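BRIC1 (Synthetic construct, PDB 6FF6) is a computationally designed corrugated repeat protein with a novel all-helical architecture, whose sequence resembles two Hpt domains. Local coordinates at residues 24-29 and 71-76; 29-34 and 115-120; 81-86 and 103-108. One frame throughout, in Å; residues are numbered along the deposited sequence.

Contact 1 (24-29 and 71-76); sequences QTFFDE and FGFTML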
loop_
_atom_site.group_PDB
_atom_site.type_symbol
_atom_site.label_atom_id
_atom_site.label_comp_id
_atom_site.label_asym_id
_atom_site.label_seq_id
_atom_site.Cartn_x
_atom_site.Cartn_y
_atom_site.Cartn_z
ATOM N N GLN A 24 -8.720 -10.830 -6.360
ATOM C CA GLN A 24 -8.703 -12.299 -6.243
ATOM C C GLN A 24 -8.714 -13.030 -7.589
ATOM O O GLN A 24 -8.107 -14.093 -7.696
ATOM C CB GLN A 24 -9.821 -12.823 -5.323
ATOM C CG GLN A 24 -9.583 -14.256 -4.791
ATOM C CD GLN A 24 -8.295 -14.430 -3.995
ATOM O OE1 GLN A 24 -7.950 -13.630 -3.114
ATOM N NE2 GLN A 24 -7.552 -15.492 -4.288
ATOM N N THR A 25 -9.374 -12.460 -8.607
ATOM C CA THR A 25 -9.406 -13.045 -9.943
ATOM C C THR A 25 -7.987 -13.063 -10.481
ATOM O O THR A 25 -7.536 -14.099 -10.979
ATOM C CB THR A 25 -10.434 -12.330 -10.834
ATOM O OG1 THR A 25 -11.743 -12.603 -10.327
ATOM C CG2 THR A 25 -10.364 -12.779 -12.281
ATOM N N PHE A 26 -7.263 -11.949 -10.304
ATOM C CA PHE A 26 -5.867 -11.866 -10.705
ATOM C C PHE A 26 -5.010 -12.876 -9.937
ATOM O O PHE A 26 -4.272 -13.613 -10.563
ATOM C CB PHE A 26 -5.329 -10.450 -10.529
ATOM C CG PHE A 26 -3.825 -10.357 -10.674
ATOM C CD1 PHE A 26 -3.217 -10.504 -11.915
ATOM C CD2 PHE A 26 -3.021 -10.104 -9.571
ATOM C CE1 PHE A 26 -1.833 -10.410 -12.049
ATOM C CE2 PHE A 26 -1.631 -9.994 -9.710
ATOM C CZ PHE A 26 -1.049 -10.149 -10.949
ATOM N N PHE A 27 -5.133 -12.931 -8.599
ATOM C CA PHE A 27 -4.371 -13.858 -7.750
ATOM C C PHE A 27 -4.558 -15.312 -8.116
ATOM O O PHE A 27 -3.590 -16.060 -8.106
ATOM C CB PHE A 27 -4.666 -13.651 -6.253
ATOM C CG PHE A 27 -4.273 -12.296 -5.725
ATOM C CD1 PHE A 27 -2.984 -11.798 -5.927
ATOM C CD2 PHE A 27 -5.183 -11.517 -5.022
ATOM C CE1 PHE A 27 -2.634 -10.517 -5.490
ATOM C CE2 PHE A 27 -4.830 -10.235 -4.575
ATOM C CZ PHE A 27 -3.554 -9.747 -4.799
ATOM N N ASP A 28 -5.790 -15.720 -8.462
ATOM C CA ASP A 28 -6.077 -17.095 -8.855
ATOM C C ASP A 28 -5.456 -17.391 -10.202
ATOM O O ASP A 28 -4.785 -18.410 -10.338
ATOM C CB ASP A 28 -7.583 -17.368 -8.841
ATOM C CG ASP A 28 -8.233 -17.304 -7.458
ATOM O OD1 ASP A 28 -7.489 -17.312 -6.446
ATOM O OD2 ASP A 28 -9.483 -17.244 -7.390
ATOM N N GLU A 29 -5.603 -16.473 -11.173
ATOM C CA GLU A 29 -5.021 -16.610 -12.510
ATOM C C GLU A 29 -3.499 -16.659 -12.454
ATOM O O GLU A 29 -2.886 -17.545 -13.071
ATOM C CB GLU A 29 -5.422 -15.425 -13.384
ATOM C CG GLU A 29 -6.595 -15.673 -14.309
ATOM C CD GLU A 29 -7.083 -14.409 -14.990
ATOM O OE1 GLU A 29 -6.239 -13.548 -15.333
ATOM O OE2 GLU A 29 -8.315 -14.274 -15.175
ATOM N N PHE A 71 -2.998 -3.087 -10.794
ATOM C CA PHE A 71 -3.228 -2.935 -9.359
ATOM C C PHE A 71 -2.108 -2.260 -8.577
ATOM O O PHE A 71 -2.198 -2.176 -7.345
ATOM C CB PHE A 71 -3.551 -4.294 -8.736
ATOM C CG PHE A 71 -4.719 -5.019 -9.358
ATOM C CD1 PHE A 71 -6.001 -4.498 -9.279
ATOM C CD2 PHE A 71 -4.541 -6.238 -9.993
ATOM C CE1 PHE A 71 -7.081 -5.173 -9.852
ATOM C CE2 PHE A 71 -5.621 -6.908 -10.567
ATOM C CZ PHE A 71 -6.884 -6.377 -10.489
ATOM N N GLY A 72 -1.088 -1.770 -9.281
ATOM C CA GLY A 72 0.054 -1.091 -8.676
ATOM C C GLY A 72 0.988 -1.986 -7.882
ATOM O O GLY A 72 1.694 -1.506 -6.989
ATOM N N PHE A 73 1.027 -3.293 -8.215
ATOM C CA PHE A 73 1.903 -4.268 -7.557
ATOM C C PHE A 73 3.336 -4.083 -8.094
ATOM O O PHE A 73 3.823 -4.840 -8.932
ATOM C CB PHE A 73 1.365 -5.697 -7.725
ATOM C CG PHE A 73 -0.037 -5.966 -7.197
ATOM C CD1 PHE A 73 -0.621 -5.128 -6.252
ATOM C CD2 PHE A 73 -0.758 -7.079 -7.623
ATOM C CE1 PHE A 73 -1.902 -5.387 -5.759
ATOM C CE2 PHE A 73 -2.039 -7.336 -7.127
ATOM C CZ PHE A 73 -2.596 -6.495 -6.196
ATOM N N THR A 74 3.983 -3.011 -7.610
ATOM C CA THR A 74 5.277 -2.546 -8.087
ATOM C C THR A 74 6.409 -3.546 -7.891
ATOM O O THR A 74 7.202 -3.734 -8.822
ATOM C CB THR A 74 5.611 -1.176 -7.538
ATOM O OG1 THR A 74 5.340 -1.143 -6.143
ATOM C CG2 THR A 74 4.825 -0.090 -8.243
ATOM N N MET A 75 6.465 -4.214 -6.739
ATOM C CA MET A 75 7.516 -5.204 -6.498
ATOM C C MET A 75 7.364 -6.360 -7.463
ATOM O O MET A 75 8.354 -6.872 -7.971
ATOM C CB MET A 75 7.431 -5.716 -5.062
ATOM C CG MET A 75 7.550 -4.652 -4.036
ATOM S SD MET A 75 9.262 -4.368 -3.740
ATOM C CE MET A 75 9.341 -4.867 -2.093
ATOM N N LEU A 76 6.109 -6.757 -7.736
ATOM C CA LEU A 76 5.803 -7.833 -8.666
ATOM C C LEU A 76 6.165 -7.381 -10.099
ATOM O O LEU A 76 6.813 -8.137 -10.824
ATOM C CB LEU A 76 4.322 -8.226 -8.541
ATOM C CG LEU A 76 3.827 -9.381 -9.410
ATOM C CD1 LEU A 76 4.629 -10.639 -9.150
ATOM C CD2 LEU A 76 2.376 -9.630 -9.160
#
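F26 overlaps three side chains of segment 71-76, F71 at its CB, F73 along the CD2-CE2 rim and L76 at CZ. F26 CB lies 3.6 Å from F71 CE2, and the two side chains run alongside each other, heading opposite ways, with their ring planes at 53°. F26 carries CG trans to its own nitrogen (chi1 169°), which sends the ring across to F73 and L76. The F26 CE2 atom comes within 3.7 Å of F73 CD2, with the rings likewise inclined, neither stacked nor edge-to-face, and L76 CD2 meets the ring at its edge, 3.9 Å from F26 CZ. F27 meets F73 differently: the rings lie rim to rim with planes only 12° apart and neither over the other's face, F27 CE1 being 3.6 Å from F73 CE2. Together F26, F27, F71 and F73 form an aromatic cluster where helix 23-42 passes the join between helices 51-71 and 74-92. That join is a tight turn: G72, with positive phi, completes a Schellman motif, and F73 takes the N-cap position of the following helix at the centre of an inverse gamma turn. F71 CB lies over one face of the F73 ring, near its rim. Y23 extends the cluster by meeting F73 edge-to-face, Y119 stacks on F73, and L116 of helix 99-121 packs on F26, F27 and L76.

Contact 2 (29-34 and 115-120); sequences EADELL and MLDYYK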
loop_
_atom_site.group_PDB
_atom_site.type_symbol
_atom_site.label_atom_id
_atom_site.label_comp_id
_atom_site.label_asym_id
_atom_site.label_seq_id
_atom_site.Cartn_x
_atom_site.Cartn_y
_atom_site.Cartn_z
ATOM N N GLU A 29 -5.603 -16.473 -11.173
ATOM C CA GLU A 29 -5.021 -16.610 -12.510
ATOM C C GLU A 29 -3.499 -16.659 -12.454
ATOM O O GLU A 29 -2.886 -17.545 -13.071
ATOM C CB GLU A 29 -5.422 -15.425 -13.384
ATOM C CG GLU A 29 -6.595 -15.673 -14.309
ATOM C CD GLU A 29 -7.083 -14.409 -14.990
ATOM O OE1 GLU A 29 -6.239 -13.548 -15.333
ATOM O OE2 GLU A 29 -8.315 -14.274 -15.175
ATOM N N ALA A 30 -2.887 -15.700 -11.723
ATOM C CA ALA A 30 -1.440 -15.595 -11.590
ATOM C C ALA A 30 -0.820 -16.836 -10.979
ATOM O O ALA A 30 0.232 -17.272 -11.441
ATOM C CB ALA A 30 -1.068 -14.373 -10.798
ATOM N N ASP A 31 -1.482 -17.432 -9.980
ATOM C CA ASP A 31 -1.025 -18.664 -9.332
ATOM C C ASP A 31 -0.954 -19.788 -10.339
ATOM O O ASP A 31 0.033 -20.527 -10.359
ATOM C CB ASP A 31 -1.984 -19.062 -8.202
ATOM C CG ASP A 31 -1.772 -18.346 -6.886
ATOM O OD1 ASP A 31 -0.643 -17.805 -6.663
ATOM O OD2 ASP A 31 -2.716 -18.344 -6.057
ATOM N N GLU A 32 -2.010 -19.900 -11.171
ATOM C CA GLU A 32 -2.151 -20.889 -12.240
ATOM C C GLU A 32 -1.047 -20.681 -13.252
ATOM O O GLU A 32 -0.389 -21.650 -13.627
ATOM C CB GLU A 32 -3.518 -20.772 -12.940
ATOM C CG GLU A 32 -4.713 -21.264 -12.134
ATOM C CD GLU A 32 -6.088 -21.008 -12.743
ATOM O OE1 GLU A 32 -6.168 -20.315 -13.785
ATOM O OE2 GLU A 32 -7.091 -21.497 -12.172
ATOM N N LEU A 33 -0.815 -19.413 -13.663
ATOM C CA LEU A 33 0.230 -19.072 -14.631
ATOM C C LEU A 33 1.582 -19.433 -14.129
ATOM O O LEU A 33 2.391 -19.920 -14.909
ATOM C CB LEU A 33 0.217 -17.593 -15.015
ATOM C CG LEU A 33 -0.949 -17.144 -15.875
ATOM C CD1 LEU A 33 -1.073 -15.616 -15.896
ATOM C CD2 LEU A 33 -0.863 -17.738 -17.270
ATOM N N LEU A 34 1.843 -19.215 -12.842
ATOM C CA LEU A 34 3.145 -19.519 -12.272
ATOM C C LEU A 34 3.404 -21.015 -12.194
ATOM O O LEU A 34 4.532 -21.456 -12.416
ATOM C CB LEU A 34 3.326 -18.811 -10.925
ATOM C CG LEU A 34 3.494 -17.292 -10.987
ATOM C CD1 LEU A 34 3.306 -16.671 -9.597
ATOM C CD2 LEU A 34 4.819 -16.901 -11.654
ATOM N N MET A 115 6.473 -12.245 -4.450
ATOM C CA MET A 115 5.934 -10.898 -4.643
ATOM C C MET A 115 4.423 -10.938 -4.762
ATOM O O MET A 115 3.724 -10.154 -4.126
ATOM C CB MET A 115 6.600 -10.197 -5.846
ATOM C CG MET A 115 8.074 -9.832 -5.590
ATOM S SD MET A 115 8.363 -8.902 -4.037
ATOM C CE MET A 115 8.955 -10.224 -2.920
ATOM N N LEU A 116 3.913 -11.911 -5.491
ATOM C CA LEU A 116 2.483 -12.107 -5.643
ATOM C C LEU A 116 1.884 -12.374 -4.289
ATOM O O LEU A 116 0.904 -11.729 -3.937
ATOM C CB LEU A 116 2.199 -13.276 -6.580
ATOM C CG LEU A 116 0.741 -13.514 -6.936
ATOM C CD1 LEU A 116 0.169 -12.371 -7.791
ATOM C CD2 LEU A 116 0.548 -14.894 -7.570
ATOM N N ASP A 117 2.510 -13.257 -3.494
ATOM C CA ASP A 117 2.047 -13.605 -2.155
ATOM C C ASP A 117 2.145 -12.451 -1.166
ATOM O O ASP A 117 1.353 -12.407 -0.214
ATOM C CB ASP A 117 2.754 -14.869 -1.658
ATOM C CG ASP A 117 2.285 -16.135 -2.398
ATOM O OD1 ASP A 117 1.140 -16.149 -2.901
ATOM O OD2 ASP A 117 3.066 -17.106 -2.474
ATOM N N TYR A 118 3.106 -11.499 -1.398
ATOM C CA TYR A 118 3.253 -10.313 -0.582
ATOM C C TYR A 118 1.965 -9.509 -0.707
ATOM O O TYR A 118 1.301 -9.251 0.292
ATOM C CB TYR A 118 4.480 -9.483 -1.036
ATOM C CG TYR A 118 4.516 -8.079 -0.459
ATOM C CD1 TYR A 118 4.758 -7.867 0.898
ATOM C CD2 TYR A 118 4.229 -6.970 -1.253
ATOM C CE1 TYR A 118 4.735 -6.584 1.447
ATOM C CE2 TYR A 118 4.210 -5.678 -0.714
ATOM C CZ TYR A 118 4.443 -5.495 0.642
ATOM O OH TYR A 118 4.394 -4.238 1.201
ATOM N N TYR A 119 1.590 -9.186 -1.948
ATOM C CA TYR A 119 0.399 -8.426 -2.295
ATOM C C TYR A 119 -0.868 -9.151 -2.000
ATOM O O TYR A 119 -1.860 -8.509 -1.685
ATOM C CB TYR A 119 0.445 -7.960 -3.748
ATOM C CG TYR A 119 1.539 -6.943 -4.000
ATOM C CD1 TYR A 119 1.422 -5.635 -3.540
ATOM C CD2 TYR A 119 2.710 -7.298 -4.659
ATOM C CE1 TYR A 119 2.434 -4.699 -3.752
ATOM C CE2 TYR A 119 3.740 -6.375 -4.861
ATOM C CZ TYR A 119 3.590 -5.070 -4.419
ATOM O OH TYR A 119 4.570 -4.136 -4.650
ATOM N N LYS A 120 -0.857 -10.477 -2.087
ATOM C CA LYS A 120 -2.016 -11.329 -1.777
ATOM C C LYS A 120 -2.236 -11.246 -0.274
ATOM O O LYS A 120 -3.372 -11.062 0.166
ATOM C CB LYS A 120 -1.703 -12.772 -2.182
ATOM C CG LYS A 120 -2.811 -13.777 -2.053
ATOM C CD LYS A 120 -2.276 -15.187 -2.335
ATOM C CE LYS A 120 -1.825 -15.364 -3.767
ATOM N NZ LYS A 120 -1.329 -16.734 -4.005
#
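L116 reaches across to helix 23-42 with both methyl groups, and A30 takes the tightest of the apolar contacts, A30 CB lying 3.6 Å from L116 CD2. That same methyl touches L34 CD1 at 3.9 Å. The short axes run nearly antiparallel at 163° and stay 11.3 Å apart, and L116 spans the gap to A30. The other flank is polar and partly exposed. K120, its chain extended except for a bend at chi3 (-66°), brings its ammonium between two carboxylates. K120 NZ bonds to D31 OD1 at 2.9 Å and to D31 OD2 at 3.0 Å, each through the syn lone pair, so that the aspartate grips it with both oxygens. One turn back, D117 OD1 receives K120 NZ at 2.8 Å, nearly head-on to the oxygen. The shared ammonium probably offsets the repulsion between the two acids. Q113 also bonds to D117 and, weakly, to D31. Helix 23-42 here lies against helix 99-121, with I64 of helix 51-71 packing on L34 and L76 of helix 74-92 packing on M115.

Contact 3 (81-86 and 103-108); sequences ELMENM and NLFLEL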
loop_
_atom_site.group_PDB
_atom_site.type_symbol
_atom_site.label_atom_id
_atom_site.label_comp_id
_atom_site.label_asym_id
_atom_site.label_seq_id
_atom_site.Cartn_x
_atom_site.Cartn_y
_atom_site.Cartn_z
ATOM N N GLU A 81 9.273 -7.745 -15.015
ATOM C CA GLU A 81 10.077 -7.041 -16.040
ATOM C C GLU A 81 11.422 -7.745 -16.201
ATOM O O GLU A 81 11.900 -7.939 -17.313
ATOM C CB GLU A 81 10.362 -5.580 -15.645
ATOM C CG GLU A 81 9.201 -4.597 -15.712
ATOM C CD GLU A 81 9.557 -3.180 -15.269
ATOM O OE1 GLU A 81 10.614 -2.681 -15.723
ATOM O OE2 GLU A 81 8.793 -2.562 -14.485
ATOM N N LEU A 82 12.016 -8.133 -15.080
ATOM C CA LEU A 82 13.306 -8.780 -15.034
ATOM C C LEU A 82 13.279 -10.113 -15.683
ATOM O O LEU A 82 14.129 -10.370 -16.519
ATOM C CB LEU A 82 13.793 -8.849 -13.593
ATOM C CG LEU A 82 15.272 -9.035 -13.341
ATOM C CD1 LEU A 82 16.083 -7.867 -13.853
ATOM C CD2 LEU A 82 15.503 -9.125 -11.875
ATOM N N MET A 83 12.272 -10.940 -15.392
ATOM C CA MET A 83 12.168 -12.223 -16.069
ATOM C C MET A 83 11.882 -12.014 -17.576
ATOM O O MET A 83 12.526 -12.618 -18.427
ATOM C CB MET A 83 11.141 -13.154 -15.430
ATOM C CG MET A 83 11.111 -14.513 -16.132
ATOM S SD MET A 83 10.996 -15.897 -15.030
ATOM C CE MET A 83 11.288 -17.147 -16.099
ATOM N N GLU A 84 10.951 -11.128 -17.883
ATOM C CA GLU A 84 10.556 -10.794 -19.243
ATOM C C GLU A 84 11.743 -10.507 -20.081
ATOM O O GLU A 84 11.886 -11.137 -21.108
ATOM C CB GLU A 84 9.625 -9.580 -19.244
ATOM C CG GLU A 84 8.313 -9.841 -19.953
ATOM C CD GLU A 84 7.507 -8.615 -20.316
ATOM O OE1 GLU A 84 7.902 -7.491 -19.929
ATOM O OE2 GLU A 84 6.474 -8.783 -21.004
ATOM N N ASN A 85 12.628 -9.605 -19.614
ATOM C CA ASN A 85 13.865 -9.198 -20.281
ATOM C C ASN A 85 14.780 -10.378 -20.601
ATOM O O ASN A 85 15.222 -10.519 -21.745
ATOM C CB ASN A 85 14.603 -8.104 -19.476
ATOM C CG ASN A 85 13.900 -6.774 -19.508
ATOM O OD1 ASN A 85 13.058 -6.503 -20.377
ATOM N ND2 ASN A 85 14.219 -5.912 -18.547
ATOM N N MET A 86 15.025 -11.237 -19.602
ATOM C CA MET A 86 15.852 -12.438 -19.733
ATOM C C MET A 86 15.254 -13.396 -20.778
ATOM O O MET A 86 15.978 -13.897 -21.631
ATOM C CB MET A 86 15.947 -13.149 -18.383
ATOM C CG MET A 86 16.470 -12.300 -17.262
ATOM S SD MET A 86 18.177 -12.613 -16.874
ATOM C CE MET A 86 18.019 -14.199 -15.997
ATOM N N ASN A 103 18.300 -22.175 -13.718
ATOM C CA ASN A 103 18.118 -22.065 -12.271
ATOM C C ASN A 103 17.787 -20.641 -11.875
ATOM O O ASN A 103 16.968 -20.440 -10.967
ATOM C CB ASN A 103 19.343 -22.542 -11.515
ATOM C CG ASN A 103 19.515 -24.031 -11.525
ATOM O OD1 ASN A 103 18.546 -24.796 -11.643
ATOM N ND2 ASN A 103 20.759 -24.472 -11.387
ATOM N N LEU A 104 18.403 -19.653 -12.563
ATOM C CA LEU A 104 18.134 -18.233 -12.343
ATOM C C LEU A 104 16.670 -17.927 -12.705
ATOM O O LEU A 104 15.996 -17.213 -11.961
ATOM C CB LEU A 104 19.050 -17.385 -13.219
ATOM C CG LEU A 104 19.909 -16.379 -12.531
ATOM C CD1 LEU A 104 20.984 -15.906 -13.472
ATOM C CD2 LEU A 104 19.089 -15.198 -12.035
ATOM N N PHE A 105 16.178 -18.499 -13.829
ATOM C CA PHE A 105 14.806 -18.371 -14.293
ATOM C C PHE A 105 13.866 -18.936 -13.266
ATOM O O PHE A 105 12.814 -18.354 -13.014
ATOM C CB PHE A 105 14.616 -19.084 -15.636
ATOM C CG PHE A 105 15.029 -18.314 -16.869
ATOM C CD1 PHE A 105 14.728 -16.968 -17.006
ATOM C CD2 PHE A 105 15.679 -18.945 -17.917
ATOM C CE1 PHE A 105 15.081 -16.272 -18.167
ATOM C CE2 PHE A 105 16.050 -18.236 -19.068
ATOM C CZ PHE A 105 15.786 -16.897 -19.166
ATOM N N LEU A 106 14.263 -20.021 -12.609
ATOM C CA LEU A 106 13.409 -20.603 -11.568
ATOM C C LEU A 106 13.328 -19.692 -10.366
ATOM O O LEU A 106 12.255 -19.488 -9.821
ATOM C CB LEU A 106 13.842 -22.034 -11.188
ATOM C CG LEU A 106 13.594 -23.075 -12.263
ATOM C CD1 LEU A 106 14.541 -24.221 -12.127
ATOM C CD2 LEU A 106 12.131 -23.508 -12.287
ATOM N N GLU A 107 14.441 -19.070 -10.012
ATOM C CA GLU A 107 14.510 -18.128 -8.905
ATOM C C GLU A 107 13.707 -16.865 -9.187
ATOM O O GLU A 107 13.078 -16.335 -8.277
ATOM C CB GLU A 107 15.964 -17.818 -8.575
ATOM C CG GLU A 107 16.672 -19.009 -7.943
ATOM C CD GLU A 107 17.934 -18.695 -7.160
ATOM O OE1 GLU A 107 18.940 -18.277 -7.780
ATOM O OE2 GLU A 107 17.916 -18.888 -5.921
ATOM N N LEU A 108 13.682 -16.411 -10.439
ATOM C CA LEU A 108 12.903 -15.239 -10.861
ATOM C C LEU A 108 11.415 -15.561 -10.784
ATOM O O LEU A 108 10.630 -14.717 -10.352
ATOM C CB LEU A 108 13.290 -14.821 -12.297
ATOM C CG LEU A 108 14.699 -14.197 -12.467
ATOM C CD1 LEU A 108 14.979 -13.874 -13.892
ATOM C CD2 LEU A 108 14.818 -12.907 -11.683
#
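M83 and M86 project from helix 74-92 onto F105 and L108 of helix 99-121, joining consecutive antiparallel helices of a helical bundle. The short axes run at 153° and approach to 10.2 Å. L108 sits between the two methionines: its CB is 3.7 Å from M83 SD, while its CD1 meets M86 CE at the same separation. On the far branch, L108 CD2 touches L82 CD2 at 3.8 Å. No hydrogen bond links the segments; the contact is made by methionine, leucine and phenylalanine side chains. The bends of M86 at chi2 and chi3 set its CE beside L108 CD1, with L104 CD2 farther off. M83 has CG trans to its nitrogen (chi1 -177°) and bends at chi2, bringing SD and CE to the F105 carbonyl oxygen and the near side of its ring. Further out, M37 and L41 of helix 23-42 and I57 of helix 51-71 pack on M83, and L87 and A90 of helix 74-92 touch F105. V140 of the second subunit packs on L82 and M86, and its V136 on L108. At the ring itself, M83 CE lies 3.6 Å from F105 CD1 and M86 CB meets the edge, 3.2 Å from F105 CE1.

All three contacts belong to the N-terminal one of the two Hpt-like units. Contacts 1 and 2, whose centres are 6 Å apart, share helix 23-42 and touch directly: M75 N probably hydrogen-bonds to Y119 OH at 2.8 Å, and M75 CB lies 3.5 Å from M115 SD. Contact 3 joins helix 74-92, used by contact 1, to helix 99-121, used by contact 2. Its centre lies about 18 Å from that of contact 1 and 15 Å from that of contact 2, without touching either. Along the chain it nests within the loop closed by contact 2. The second subunit reaches touching residues of contact 3, but only M75, M115 and Y118 in contacts 1 and 2.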